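Aminopeptidase N family protein (Idiomarina loihiensis L2TR, PDB 4FGM) probably acts as a zinc-dependent aminopeptidase of the M61 family, removing residues from the N-terminal ends of peptides. Local coordinates at residues A[504-507]-A[508-512]; A[335-338]-A[339-343]; A[530-533]-A[534-538]. All blocks are in the same frame, centred on the assembly; numbering follows the deposited sequence.

Interaction 1: residues A[504-507]-A[508-512]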
ATOM      1  N   TYR A 504      -3.058  13.942 -20.453  1.00 37.41           N
ATOM      2  CA  TYR A 504      -4.471  13.577 -20.413  1.00 35.96           C
ATOM      3  C   TYR A 504      -5.121  13.637 -21.775  1.00 40.04           C
ATOM      4  O   TYR A 504      -5.047  14.644 -22.482  1.00 45.53           O
ATOM      5  CB  TYR A 504      -5.225  14.480 -19.432  1.00 34.81           C
ATOM      6  CG  TYR A 504      -4.796  14.256 -18.003  1.00 42.94           C
ATOM      7  CD1 TYR A 504      -5.259  13.160 -17.277  1.00 51.73           C
ATOM      8  CD2 TYR A 504      -3.898  15.120 -17.386  1.00 46.84           C
ATOM      9  CE1 TYR A 504      -4.836  12.932 -15.963  1.00 51.82           C
ATOM     10  CE2 TYR A 504      -3.469  14.905 -16.081  1.00 48.58           C
ATOM     11  CZ  TYR A 504      -3.942  13.810 -15.375  1.00 53.75           C
ATOM     12  OH  TYR A 504      -3.518  13.598 -14.086  1.00 57.26           O
ATOM     13  N   HIS A 505      -5.774  12.536 -22.125  1.00 39.58           N
ATOM     14  CA  HIS A 505      -6.448  12.402 -23.404  1.00 43.62           C
ATOM     15  C   HIS A 505      -7.373  13.564 -23.762  1.00 43.35           C
ATOM     16  O   HIS A 505      -8.107  14.070 -22.920  1.00 40.97           O
ATOM     17  CB  HIS A 505      -7.251  11.109 -23.417  1.00 44.17           C
ATOM     18  CG  HIS A 505      -7.835  10.785 -24.752  1.00 48.86           C
ATOM     19  ND1 HIS A 505      -7.059  10.428 -25.830  1.00 55.49           N
ATOM     20  CD2 HIS A 505      -9.118  10.778 -25.186  1.00 54.42           C
ATOM     21  CE1 HIS A 505      -7.839  10.213 -26.877  1.00 58.80           C
ATOM     22  NE2 HIS A 505      -9.091  10.420 -26.512  1.00 58.31           N
ATOM     23  N   ASP A 506      -7.320  13.972 -25.026  1.00 45.73           N
ATOM     24  CA  ASP A 506      -8.162  15.040 -25.562  1.00 53.49           C
ATOM     25  C   ASP A 506      -8.002  16.440 -24.966  1.00 52.97           C
ATOM     26  O   ASP A 506      -8.833  17.308 -25.207  1.00 57.03           O
ATOM     27  CB  ASP A 506      -9.635  14.617 -25.482  1.00 56.95           C
ATOM     28  CG  ASP A 506     -10.504  15.343 -26.489  1.00 60.32           C
ATOM     29  OD1 ASP A 506     -10.116  15.389 -27.672  1.00 65.01           O
ATOM     30  OD2 ASP A 506     -11.574  15.858 -26.105  1.00 58.80           O
ATOM     31  N   GLU A 507      -6.945  16.674 -24.198  1.00 47.70           N
ATOM     32  CA  GLU A 507      -6.745  18.004 -23.626  1.00 43.92           C
ATOM     33  C   GLU A 507      -5.644  18.803 -24.353  1.00 44.68           C
ATOM     34  O   GLU A 507      -5.116  18.348 -25.370  1.00 43.15           O
ATOM     35  CB  GLU A 507      -6.500  17.885 -22.117  1.00 44.37           C
ATOM     36  CG  GLU A 507      -7.769  17.423 -21.387  1.00 45.31           C
ATOM     37  CD  GLU A 507      -7.653  17.431 -19.872  1.00 52.15           C
ATOM     38  OE1 GLU A 507      -6.848  18.215 -19.332  1.00 52.25           O
ATOM     39  OE2 GLU A 507      -8.392  16.663 -19.218  1.00 55.76           O
ATOM     40  N   SER A 508      -5.306  19.987 -23.844  1.00 41.24           N
ATOM     41  CA  SER A 508      -4.315  20.860 -24.497  1.00 40.99           C
ATOM     42  C   SER A 508      -2.996  20.237 -24.973  1.00 40.69           C
ATOM     43  O   SER A 508      -2.675  20.289 -26.158  1.00 41.20           O
ATOM     44  CB  SER A 508      -4.021  22.064 -23.602  1.00 41.69           C
ATOM     45  OG  SER A 508      -5.214  22.793 -23.360  1.00 43.81           O
ATOM     46  N   ALA A 509      -2.230  19.666 -24.052  1.00 31.26           N
ATOM     47  CA  ALA A 509      -0.959  19.044 -24.400  1.00 34.16           C
ATOM     48  C   ALA A 509      -1.172  17.979 -25.468  1.00 36.84           C
ATOM     49  O   ALA A 509      -0.412  17.864 -26.436  1.00 35.76           O
ATOM     50  CB  ALA A 509      -0.340  18.418 -23.164  1.00 31.25           C
ATOM     51  N   TYR A 510      -2.225  17.203 -25.284  1.00 33.79           N
ATOM     52  CA  TYR A 510      -2.555  16.135 -26.201  1.00 34.97           C
ATOM     53  C   TYR A 510      -2.710  16.597 -27.647  1.00 43.03           C
ATOM     54  O   TYR A 510      -2.182  15.974 -28.572  1.00 38.29           O
ATOM     55  CB  TYR A 510      -3.832  15.464 -25.714  1.00 39.60           C
ATOM     56  CG  TYR A 510      -4.448  14.532 -26.709  1.00 43.05           C
ATOM     57  CD1 TYR A 510      -5.400  14.984 -27.618  1.00 43.43           C
ATOM     58  CD2 TYR A 510      -4.085  13.192 -26.745  1.00 37.68           C
ATOM     59  CE1 TYR A 510      -5.977  14.117 -28.535  1.00 42.76           C
ATOM     60  CE2 TYR A 510      -4.651  12.319 -27.656  1.00 41.16           C
ATOM     61  CZ  TYR A 510      -5.601  12.787 -28.549  1.00 49.29           C
ATOM     62  OH  TYR A 510      -6.200  11.920 -29.433  1.00 49.63           O
ATOM     63  N   HIS A 511      -3.427  17.694 -27.848  1.00 36.32           N
ATOM     64  CA  HIS A 511      -3.650  18.196 -29.200  1.00 39.48           C
ATOM     65  C   HIS A 511      -2.429  18.803 -29.843  1.00 43.23           C
ATOM     66  O   HIS A 511      -2.317  18.832 -31.068  1.00 45.04           O
ATOM     67  CB  HIS A 511      -4.790  19.204 -29.192  1.00 38.84           C
ATOM     68  CG  HIS A 511      -6.130  18.560 -29.071  1.00 45.99           C
ATOM     69  ND1 HIS A 511      -6.703  17.851 -30.104  1.00 47.89           N
ATOM     70  CD2 HIS A 511      -6.969  18.438 -28.015  1.00 50.45           C
ATOM     71  CE1 HIS A 511      -7.838  17.318 -29.688  1.00 48.88           C
ATOM     72  NE2 HIS A 511      -8.022  17.659 -28.424  1.00 49.64           N
ATOM     73  N   ALA A 512      -1.510  19.280 -29.013  1.00 39.96           N
ATOM     74  CA  ALA A 512      -0.290  19.886 -29.509  1.00 40.53           C
ATOM     75  C   ALA A 512       0.711  18.811 -29.922  1.00 39.91           C
ATOM     76  O   ALA A 512       1.637  19.075 -30.678  1.00 40.03           O
ATOM     77  CB  ALA A 512       0.301  20.786 -28.435  1.00 35.26           C
TER
HETATM   78  O   HOH W   1      -3.331  16.918 -22.827  1.00 38.37           O
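Tyr510 lays its phenol ring back over the preceding turn, so that the backbone N of Asp506 sits over one ring face, 3.3 Å above the plane of the Tyr510 ring and toward its rim. The first torsion puts it there: with CG opposite the backbone N (chi1 168°), the ring reaches back across the turn. His505 runs alongside, pointing the same way, and its ND1 comes within 3.6 Å of Tyr510 CE2; the two planes meet obliquely at 64°. A broad, flat tyrosine suits this place because it can cover peptide and imidazole together. Next along, His511 NE2 makes two weak bonds to one residue, 3.2 Å to Asp506 OD1 and 3.3 Å to Asp506 O. The nearby carboxylate would probably favour a proton on that nitrogen.

These contacts surround a type II beta turn, Tyr504 to Glu507, that leads from strand 497-503 into the short helix 508-512 of the PDZ-like domain. Asp506 takes the turn's third position with a positive phi, a conformation that a short polar side chain tolerates better than a beta-branched one. Glu507 is the N-cap, and its O receives His511 N at 3.1 Å, almost in line with the carbonyl (169°). At the start of the helix a water lies 2.9 Å from Tyr504 O and accepts from Tyr510 N at 2.7 Å.

Farther out, the extended side chain of Glu507 leaves the turn for a salt bridge with Arg342, which also makes a cation-pi contact with Tyr504. On the other segment, Ser508 OG bonds to Gln564 N, while the small Ala509 touches Ala489 of strand 489-494 and Val503 of strand 497-503.

Interaction 2: residues A[335-338]-A[339-343]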
ATOM      1  N   ASP A 335      -9.385  15.207  -2.095  1.00 50.17           N
ATOM      2  CA  ASP A 335      -8.218  14.758  -2.857  1.00 58.54           C
ATOM      3  C   ASP A 335      -8.595  13.481  -3.596  1.00 55.84           C
ATOM      4  O   ASP A 335      -8.429  13.378  -4.807  1.00 51.02           O
ATOM      5  CB  ASP A 335      -7.021  14.460  -1.934  1.00 68.35           C
ATOM      6  CG  ASP A 335      -6.265  15.715  -1.509  1.00 78.79           C
ATOM      7  OD1 ASP A 335      -6.584  16.815  -2.008  1.00 77.54           O
ATOM      8  OD2 ASP A 335      -5.341  15.599  -0.670  1.00 83.07           O
ATOM      9  N   THR A 336      -9.113  12.515  -2.844  1.00 51.92           N
ATOM     10  CA  THR A 336      -9.523  11.233  -3.400  1.00 50.81           C
ATOM     11  C   THR A 336     -10.570  11.432  -4.486  1.00 54.87           C
ATOM     12  O   THR A 336     -10.489  10.840  -5.567  1.00 51.78           O
ATOM     13  CB  THR A 336     -10.122  10.314  -2.313  1.00 52.86           C
ATOM     14  OG1 THR A 336      -9.146  10.064  -1.294  1.00 54.97           O
ATOM     15  CG2 THR A 336     -10.562   8.992  -2.919  1.00 49.48           C
ATOM     16  N   LEU A 337     -11.560  12.267  -4.192  1.00 60.12           N
ATOM     17  CA  LEU A 337     -12.624  12.530  -5.148  1.00 54.56           C
ATOM     18  C   LEU A 337     -12.040  13.104  -6.436  1.00 54.96           C
ATOM     19  O   LEU A 337     -12.354  12.641  -7.532  1.00 55.23           O
ATOM     20  CB  LEU A 337     -13.648  13.495  -4.545  1.00 57.36           C
ATOM     21  CG  LEU A 337     -14.949  13.692  -5.325  1.00 62.45           C
ATOM     22  CD1 LEU A 337     -15.542  12.345  -5.692  1.00 60.85           C
ATOM     23  CD2 LEU A 337     -15.927  14.498  -4.486  1.00 65.70           C
ATOM     24  N   SER A 338     -11.171  14.098  -6.292  1.00 54.13           N
ATOM     25  CA  SER A 338     -10.541  14.742  -7.440  1.00 59.16           C
ATOM     26  C   SER A 338      -9.717  13.781  -8.296  1.00 60.30           C
ATOM     27  O   SER A 338      -9.728  13.865  -9.522  1.00 57.96           O
ATOM     28  CB  SER A 338      -9.649  15.891  -6.972  1.00 58.66           C
ATOM     29  OG  SER A 338     -10.388  16.823  -6.208  1.00 62.61           O
ATOM     30  N   ARG A 339      -9.002  12.868  -7.654  1.00 55.64           N
ATOM     31  CA  ARG A 339      -8.180  11.923  -8.394  1.00 59.39           C
ATOM     32  C   ARG A 339      -9.006  10.958  -9.237  1.00 56.72           C
ATOM     33  O   ARG A 339      -8.664  10.681 -10.383  1.00 59.38           O
ATOM     34  CB  ARG A 339      -7.274  11.138  -7.441  1.00 66.04           C
ATOM     35  CG  ARG A 339      -6.289  12.008  -6.665  1.00 75.16           C
ATOM     36  CD  ARG A 339      -5.201  11.156  -6.035  1.00 79.03           C
ATOM     37  NE  ARG A 339      -5.758  10.088  -5.208  1.00 89.06           N
ATOM     38  CZ  ARG A 339      -5.945  10.172  -3.893  1.00 88.67           C
ATOM     39  NH1 ARG A 339      -5.614  11.280  -3.241  1.00 89.96           N
ATOM     40  NH2 ARG A 339      -6.463   9.145  -3.230  1.00 80.36           N
ATOM     41  N   VAL A 340     -10.093  10.446  -8.677  1.00 50.58           N
ATOM     42  CA  VAL A 340     -10.931   9.515  -9.418  1.00 48.04           C
ATOM     43  C   VAL A 340     -11.567  10.194 -10.625  1.00 49.23           C
ATOM     44  O   VAL A 340     -11.589   9.629 -11.719  1.00 48.03           O
ATOM     45  CB  VAL A 340     -12.058   8.936  -8.528  1.00 52.96           C
ATOM     46  CG1 VAL A 340     -12.988   8.068  -9.358  1.00 49.04           C
ATOM     47  CG2 VAL A 340     -11.455   8.122  -7.393  1.00 50.69           C
ATOM     48  N   GLU A 341     -12.063  11.412 -10.418  1.00 47.94           N
ATOM     49  CA  GLU A 341     -12.734  12.171 -11.471  1.00 48.18           C
ATOM     50  C   GLU A 341     -11.833  12.835 -12.511  1.00 54.83           C
ATOM     51  O   GLU A 341     -12.314  13.270 -13.558  1.00 51.82           O
ATOM     52  CB  GLU A 341     -13.628  13.242 -10.843  1.00 51.34           C
ATOM     53  CG  GLU A 341     -14.748  12.700  -9.963  1.00 60.30           C
ATOM     54  CD  GLU A 341     -15.596  11.652 -10.666  1.00 66.61           C
ATOM     55  OE1 GLU A 341     -15.898  11.833 -11.864  1.00 66.35           O
ATOM     56  OE2 GLU A 341     -15.967  10.652 -10.015  1.00 71.03           O
ATOM     57  N   ARG A 342     -10.535  12.895 -12.235  1.00 52.75           N
ATOM     58  CA  ARG A 342      -9.588  13.541 -13.134  1.00 53.56           C
ATOM     59  C   ARG A 342      -9.421  12.955 -14.532  1.00 56.22           C
ATOM     60  O   ARG A 342      -9.432  13.697 -15.514  1.00 59.19           O
ATOM     61  CB  ARG A 342      -8.208  13.613 -12.469  1.00 53.71           C
ATOM     62  CG  ARG A 342      -7.146  14.335 -13.293  1.00 55.49           C
ATOM     63  CD  ARG A 342      -7.503  15.805 -13.510  1.00 60.00           C
ATOM     64  NE  ARG A 342      -7.650  16.133 -14.929  1.00 70.88           N
ATOM     65  CZ  ARG A 342      -6.830  16.932 -15.599  1.00 71.90           C
ATOM     66  NH1 ARG A 342      -5.801  17.493 -14.982  1.00 80.71           N
ATOM     67  NH2 ARG A 342      -7.039  17.166 -16.883  1.00 66.53           N
ATOM     68  N   GLY A 343      -9.266  11.638 -14.631  1.00 54.75           N
ATOM     69  CA  GLY A 343      -9.043  11.036 -15.936  1.00 57.80           C
ATOM     70  C   GLY A 343     -10.136  10.206 -16.573  1.00 56.46           C
ATOM     71  O   GLY A 343     -11.097   9.797 -15.921  1.00 61.46           O
TER
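The guanidinium of Arg339 lies with one face on the helix backbone one turn earlier: Thr336 CA is 3.6 Å above the plane of the Arg339 group, toward its rim, and Asp335 C lies over the same face. From that side too, obliquely to the plane, Asp335 CB comes to 3.7 Å from NH1 of Arg339 and Thr336 OG1, a hydroxyl already bonded to Leu332 O, to 3.4 Å from its NH2. A bend at chi3 (-54°) folds the chain back to reach this shelf, and the methylenes pack closely, CG of Arg339 being 3.1 Å from Asp335 O. A long, flexible arginine suits the spot, its stem covering the carbonyl and its flat end resting on the backbone. The Asp335 carboxylate is too distant for a salt bridge (OD2 to Arg339 NH1 5.0 Å), yet its charge may still help hold the cation here.

Ser338, small enough to be buried, accepts from Tyr571 N through OG, whose one proton Gly334 O and Gly475 O must share. Glu341 sets its CG 4.4 Å from Leu337 CD1 and sends OE1 to Ser449.

Regular i to i+4 bonds underlie all this, such as Arg339 N to Asp335 O at 2.9 Å. They form the last turns of the alpha-helix 326-342, which packs Leu337 and Val340 on Leu382 of helix 378-394 within the M61 catalytic region, the side chain of Arg339 lying about 12 Å from the zinc.

Interaction 3: residues A[530-533]-A[534-538]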
ATOM      1  N   GLU A 530      10.776  25.954 -13.365  1.00 50.94           N
ATOM      2  CA  GLU A 530       9.956  25.830 -12.173  1.00 51.51           C
ATOM      3  C   GLU A 530       9.547  27.245 -11.786  1.00 49.54           C
ATOM      4  O   GLU A 530       8.412  27.496 -11.379  1.00 53.26           O
ATOM      5  CB  GLU A 530      10.778  25.209 -11.044  1.00 60.32           C
ATOM      6  CG  GLU A 530       9.972  24.791  -9.828  1.00 78.06           C
ATOM      7  CD  GLU A 530      10.808  24.031  -8.811  1.00 97.37           C
ATOM      8  OE1 GLU A 530      10.219  23.421  -7.891  1.00 99.40           O
ATOM      9  OE2 GLU A 530      12.055  24.045  -8.931  1.00102.16           O
ATOM     10  N   GLN A 531      10.495  28.162 -11.943  1.00 51.01           N
ATOM     11  CA  GLN A 531      10.314  29.569 -11.615  1.00 57.55           C
ATOM     12  C   GLN A 531       9.364  30.322 -12.535  1.00 48.87           C
ATOM     13  O   GLN A 531       8.578  31.143 -12.079  1.00 47.71           O
ATOM     14  CB  GLN A 531      11.666  30.290 -11.650  1.00 69.43           C
ATOM     15  CG  GLN A 531      12.701  29.798 -10.653  1.00 80.75           C
ATOM     16  CD  GLN A 531      12.363  30.175  -9.226  1.00 90.70           C
ATOM     17  OE1 GLN A 531      11.483  29.579  -8.603  1.00 92.94           O
ATOM     18  NE2 GLN A 531      13.059  31.178  -8.700  1.00 90.12           N
ATOM     19  N   SER A 532       9.427  30.036 -13.828  1.00 47.47           N
ATOM     20  CA  SER A 532       8.606  30.771 -14.784  1.00 53.76           C
ATOM     21  C   SER A 532       7.302  30.173 -15.295  1.00 52.19           C
ATOM     22  O   SER A 532       6.452  30.911 -15.787  1.00 56.99           O
ATOM     23  CB  SER A 532       9.461  31.141 -16.001  1.00 53.53           C
ATOM     24  OG  SER A 532       9.811  29.987 -16.748  1.00 55.86           O
ATOM     25  N   VAL A 533       7.119  28.863 -15.174  1.00 45.89           N
ATOM     26  CA  VAL A 533       5.920  28.249 -15.733  1.00 48.61           C
ATOM     27  C   VAL A 533       4.572  28.835 -15.322  1.00 52.59           C
ATOM     28  O   VAL A 533       3.688  28.994 -16.166  1.00 55.44           O
ATOM     29  CB  VAL A 533       5.910  26.715 -15.505  1.00 51.87           C
ATOM     30  CG1 VAL A 533       5.687  26.389 -14.031  1.00 40.49           C
ATOM     31  CG2 VAL A 533       4.850  26.079 -16.392  1.00 50.41           C
ATOM     32  N   LYS A 534       4.396  29.164 -14.050  1.00 56.08           N
ATOM     33  CA  LYS A 534       3.124  29.736 -13.606  1.00 59.36           C
ATOM     34  C   LYS A 534       2.951  31.211 -14.028  1.00 58.46           C
ATOM     35  O   LYS A 534       1.843  31.643 -14.349  1.00 57.90           O
ATOM     36  CB  LYS A 534       2.996  29.570 -12.096  1.00 67.62           C
ATOM     37  CG  LYS A 534       3.162  28.114 -11.671  1.00 86.26           C
ATOM     38  CD  LYS A 534       2.992  27.923 -10.173  1.00 96.38           C
ATOM     39  CE  LYS A 534       1.550  28.146  -9.739  1.00100.69           C
ATOM     40  NZ  LYS A 534       1.395  28.052  -8.261  1.00 99.25           N
ATOM     41  N   ARG A 535       4.043  31.976 -14.033  1.00 54.93           N
ATOM     42  CA  ARG A 535       3.999  33.376 -14.462  1.00 60.30           C
ATOM     43  C   ARG A 535       3.549  33.379 -15.918  1.00 64.68           C
ATOM     44  O   ARG A 535       2.602  34.071 -16.296  1.00 65.82           O
ATOM     45  CB  ARG A 535       5.391  34.022 -14.379  1.00 59.90           C
ATOM     46  CG  ARG A 535       5.810  34.505 -12.999  1.00 64.90           C
ATOM     47  CD  ARG A 535       7.322  34.352 -12.795  1.00 67.20           C
ATOM     48  NE  ARG A 535       8.072  34.436 -14.050  1.00 69.50           N
ATOM     49  CZ  ARG A 535       9.396  34.314 -14.141  1.00 75.69           C
ATOM     50  NH1 ARG A 535      10.123  34.104 -13.049  1.00 77.02           N
ATOM     51  NH2 ARG A 535       9.997  34.396 -15.323  1.00 75.12           N
ATOM     52  N   ILE A 536       4.246  32.589 -16.729  1.00 62.58           N
ATOM     53  CA  ILE A 536       3.954  32.472 -18.154  1.00 64.56           C
ATOM     54  C   ILE A 536       2.492  32.101 -18.427  1.00 61.95           C
ATOM     55  O   ILE A 536       1.857  32.680 -19.308  1.00 65.75           O
ATOM     56  CB  ILE A 536       4.883  31.420 -18.823  1.00 58.68           C
ATOM     57  CG1 ILE A 536       6.334  31.906 -18.781  1.00 53.00           C
ATOM     58  CG2 ILE A 536       4.458  31.164 -20.261  1.00 59.71           C
ATOM     59  CD1 ILE A 536       7.349  30.864 -19.209  1.00 47.08           C
ATOM     60  N   LEU A 537       1.948  31.157 -17.665  1.00 54.82           N
ATOM     61  CA  LEU A 537       0.570  30.733 -17.887  1.00 56.34           C
ATOM     62  C   LEU A 537      -0.540  31.643 -17.380  1.00 58.91           C
ATOM     63  O   LEU A 537      -1.682  31.496 -17.792  1.00 60.26           O
ATOM     64  CB  LEU A 537       0.371  29.324 -17.347  1.00 50.00           C
ATOM     65  CG  LEU A 537       0.737  28.259 -18.378  1.00 51.89           C
ATOM     66  CD1 LEU A 537       2.066  28.585 -19.028  1.00 51.48           C
ATOM     67  CD2 LEU A 537       0.787  26.907 -17.699  1.00 59.67           C
ATOM     68  N   GLU A 538      -0.219  32.586 -16.501  1.00 61.10           N
ATOM     69  CA  GLU A 538      -1.231  33.514 -15.984  1.00 60.07           C
ATOM     70  C   GLU A 538      -1.468  34.607 -17.037  1.00 56.66           C
ATOM     71  O   GLU A 538      -2.139  35.598 -16.783  1.00 61.99           O
ATOM     72  CB  GLU A 538      -0.746  34.152 -14.667  1.00 65.47           C
ATOM     73  CG  GLU A 538      -0.147  35.545 -14.829  1.00 80.30           C
ATOM     74  CD  GLU A 538       1.115  35.775 -14.007  1.00 90.16           C
ATOM     75  OE1 GLU A 538       2.096  36.321 -14.570  1.00 89.72           O
ATOM     76  OE2 GLU A 538       1.128  35.430 -12.804  1.00 89.13           O
TER
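Arg535 and Ser532 supply the flat-group contact: the guanidinium turns one face to the serine, with Ser532 CB 3.4 Å above the plane of the Arg535 group. Bends at chi2 and chi3 bring the long chain back over the turn; Arg535 CD passes 3.5 Å from Gln531 O, and NH1 of Arg535 makes no hydrogen bond to that oxygen.

Two backbone hydrogen bonds open the helix. Ile536 N meets Ser532 O almost straight (2.9 Å, 174°), whereas Leu537 N reaches Val533 O at 3.2 Å from a position tilted 32° out of the carbonyl plane. The Ser532 side chain looks backward instead: its OG, held between the backbone N and the carbonyl carbon (chi1 69°), bonds to Gln527 O, and Ser532 N bonds to Thr529 OG1. A serine fits because it is short enough to turn back on the chain before it.

Among apolar groups, Ile536 covers Ser532 with CD1 3.6 Å from Ser532 OG, and Val533 CG2 faces Leu537 CD2 at 4.3 Å. With an alanine in place of Ile536, the Ser532 hydroxyl and carbonyl would probably lose their hydrocarbon cover.

The short helix 533-537 follows strand 526-527 in the PDZ-like domain; Val533 leans on Tyr491 of strand 489-494, and Leu537 on Phe487 and Trp563 in adjoining loops.

Along the chain the order is interaction 2, interaction 1, interaction 3, and all lie on the same side of the molecule's centre. Interaction 2 belongs to helix 326-342 of the M61 catalytic region. Interactions 1 and 3, with centres 19 Å apart and nearest atoms about 9 Å apart, include the two short helices associated with the antiparallel sheet of the PDZ-like domain. Interactions 1 and 2 are centred 18 Å apart yet touch, Glu507 OE1 lying 2.7 Å from Arg342 NH2, so a buried arginine ties the end of a catalytic-region helix to the PDZ-like domain. Interaction 3 touches neither of the others.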